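Local coordinates for MsStt7d protein (PDB 4IX5) that probably acts as a protein kinase, binding ATP with magnesium in the cleft between the two lobes of its kinase domain, at residues Ala112-Asn117 with Ile175-Asp180. Sequence-based numbering, arbitrary orientation.
Sequences ANEGEN and IAAEKD. With ANP (phosphoaminophosphonic acid-adenylate ester), chain G.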
# COMPACT_ATOMS: atom_id res chain seq x y z
N ALA B 112 22.03 4.69 0.02
CA ALA B 112 22.73 4.87 -1.24
C ALA B 112 21.87 4.33 -2.37
O ALA B 112 21.23 3.30 -2.22
CB ALA B 112 24.05 4.11 -1.22
N ASN B 113 21.87 5.02 -3.51
CA ASN B 113 21.32 4.44 -4.72
C ASN B 113 22.28 3.35 -5.21
O ASN B 113 23.40 3.65 -5.63
CB ASN B 113 21.13 5.50 -5.80
CG ASN B 113 20.39 4.98 -7.01
OD1 ASN B 113 20.60 3.83 -7.43
ND2 ASN B 113 19.53 5.81 -7.60
N GLU B 114 21.85 2.09 -5.12
CA GLU B 114 22.75 0.99 -5.42
C GLU B 114 22.75 0.62 -6.90
O GLU B 114 23.56 -0.20 -7.33
CB GLU B 114 22.41 -0.25 -4.59
CG GLU B 114 22.53 -0.05 -3.08
CD GLU B 114 23.97 -0.10 -2.58
OE1 GLU B 114 24.87 -0.48 -3.36
OE2 GLU B 114 24.21 0.24 -1.40
N GLY B 115 21.86 1.22 -7.68
CA GLY B 115 21.80 0.95 -9.11
C GLY B 115 20.41 1.20 -9.67
O GLY B 115 19.42 1.11 -8.95
N GLU B 116 20.33 1.50 -10.96
CA GLU B 116 19.06 1.88 -11.56
C GLU B 116 18.19 0.68 -11.92
O GLU B 116 17.04 0.84 -12.34
CB GLU B 116 19.27 2.79 -12.77
CG GLU B 116 19.51 4.25 -12.39
CD GLU B 116 18.41 4.78 -11.47
OE1 GLU B 116 18.73 5.53 -10.52
OE2 GLU B 116 17.23 4.44 -11.69
N ASN B 117 18.71 -0.53 -11.79
CA ASN B 117 17.94 -1.69 -12.24
C ASN B 117 17.83 -2.84 -11.23
O ASN B 117 18.82 -3.21 -10.58
CB ASN B 117 18.47 -2.21 -13.59
CG ASN B 117 18.24 -1.23 -14.72
OD1 ASN B 117 17.11 -0.84 -15.01
ND2 ASN B 117 19.32 -0.82 -15.38
N ILE B 175 19.06 -5.68 -6.24
CA ILE B 175 19.71 -4.80 -7.20
C ILE B 175 21.13 -5.29 -7.44
O ILE B 175 21.83 -5.62 -6.49
CB ILE B 175 19.77 -3.35 -6.66
CG1 ILE B 175 18.36 -2.80 -6.48
CG2 ILE B 175 20.60 -2.45 -7.59
CD1 ILE B 175 18.34 -1.38 -5.96
N ALA B 176 21.55 -5.36 -8.70
CA ALA B 176 22.93 -5.69 -9.02
C ALA B 176 23.74 -4.42 -8.85
O ALA B 176 23.62 -3.50 -9.65
CB ALA B 176 23.03 -6.20 -10.45
N ALA B 177 24.56 -4.37 -7.80
CA ALA B 177 25.19 -3.13 -7.39
C ALA B 177 26.43 -2.85 -8.24
O ALA B 177 27.49 -3.43 -8.02
CB ALA B 177 25.55 -3.19 -5.91
N GLU B 178 26.28 -1.95 -9.20
CA GLU B 178 27.34 -1.63 -10.16
C GLU B 178 28.63 -1.19 -9.46
O GLU B 178 29.72 -1.55 -9.89
CB GLU B 178 26.87 -0.55 -11.13
CG GLU B 178 26.73 0.82 -10.49
CD GLU B 178 25.52 1.60 -10.98
OE1 GLU B 178 25.22 2.66 -10.38
OE2 GLU B 178 24.88 1.16 -11.97
N LYS B 179 28.49 -0.44 -8.37
CA LYS B 179 29.66 0.08 -7.65
C LYS B 179 30.27 -0.90 -6.64
O LYS B 179 31.14 -0.54 -5.85
CB LYS B 179 29.32 1.39 -6.95
CG LYS B 179 28.97 2.51 -7.90
CD LYS B 179 28.66 3.78 -7.13
CE LYS B 179 27.99 4.82 -8.01
NZ LYS B 179 27.44 5.93 -7.18
N ASP B 180 29.79 -2.13 -6.64
CA ASP B 180 30.39 -3.18 -5.84
C ASP B 180 30.48 -4.45 -6.69
O ASP B 180 30.10 -5.55 -6.26
CB ASP B 180 29.64 -3.40 -4.53
CG ASP B 180 29.89 -2.28 -3.52
OD1 ASP B 180 31.02 -2.20 -2.99
OD2 ASP B 180 28.96 -1.48 -3.26
PG ANP G . 8.04 -0.58 -4.53
O1G ANP G . 6.64 -1.02 -4.46
O2G ANP G . 8.97 -1.82 -4.13
O3G ANP G . 8.33 -0.14 -6.04
PB ANP G . 8.53 0.28 -1.70
O1B ANP G . 7.68 1.14 -0.84
O2B ANP G . 8.17 -1.28 -1.49
N3B ANP G . 8.34 0.70 -3.39
PA ANP G . 11.34 -0.15 -1.91
O1A ANP G . 12.43 0.07 -0.90
O2A ANP G . 10.98 -1.56 -2.31
O3A ANP G . 10.05 0.57 -1.27
O5' ANP G . 11.68 0.66 -3.26
C5' ANP G . 10.76 0.85 -4.34
C4' ANP G . 11.48 1.29 -5.61
O4' ANP G . 12.63 2.07 -5.29
C3' ANP G . 11.98 0.10 -6.41
O3' ANP G . 11.81 0.35 -7.80
C2' ANP G . 13.46 0.08 -6.22
O2' ANP G . 14.03 -0.22 -7.48
C1' ANP G . 13.82 1.49 -5.81
N9 ANP G . 14.86 1.47 -4.76
C8 ANP G . 14.64 1.25 -3.46
N7 ANP G . 15.79 1.29 -2.75
C5 ANP G . 16.77 1.53 -3.62
C6 ANP G . 18.23 1.69 -3.54
N6 ANP G . 18.85 1.61 -2.35
N1 ANP G . 18.89 1.94 -4.68
C2 ANP G . 18.27 2.03 -5.86
N3 ANP G . 16.95 1.88 -6.01
C4 ANP G . 16.16 1.64 -4.95
O HOH W 1 25.73 4.89 -4.58
O HOH W 2 26.03 0.52 -7.57
O HOH W 3 22.56 1.28 -12.82
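The carbonyl oxygen of Glu-114 is held by two residues of the 175-180 segment, by a CA-H of Ala-177 directly and by the backbone N of Lys-179 through a water. The water donates to Glu-114 O at 2.6 Å and accepts from Lys-179 N, while the Ala-177 contact, CA to Glu-114 O 3.4 Å, is fairly straight at 158°. No direct hydrogen bond joins the two segments; water does the bridging elsewhere too, between Asn-113 O and Lys-179 NZ, and between Glu-116 N and Glu-178 OE2. Ile-175 supplies the apolar part. Its CG2 branch, anti to the backbone N, fits between Glu-114 O and Asn-117 O, 3.6 Å from the latter, and the other branch carries CD1 under the adenine, 3.4 Å from ANP C2. This is the hinge of the protein kinase fold, meeting the strand of the C-terminal lobe that forms the floor of the nucleotide pocket. The hinge reads the adenine edge with backbone atoms: Ala-112 O accepts from ANP N6, and Glu-114 N donates to ANP N1 at 3.0 Å. Gly-115 then turns with phi and psi of 154° and 155°, where a CB would crowd both Ile-175 CG2 and the preceding carbonyl. Asn-113 braces this bend as an Asx turn, OD1 taking Gly-115 N at 2.9 Å in the carbonyl plane, while ND2 donates to the syn side of Glu-116 OE1, tilted well out of the carboxylate plane. An alanine in place of Asn-113 would remove both bonds and would probably leave Gly-115 N without its acceptor, the hinge looser beside ANP C2. Glu-114, bent at chi2, lays OE1 3.8 Å from Ala-177 CB; Glu-114 OE1 and the nearby Asp-180 OD2 both form salt bridges to Lys-185, and its ammonium group probably offsets the two neighbouring negative charges.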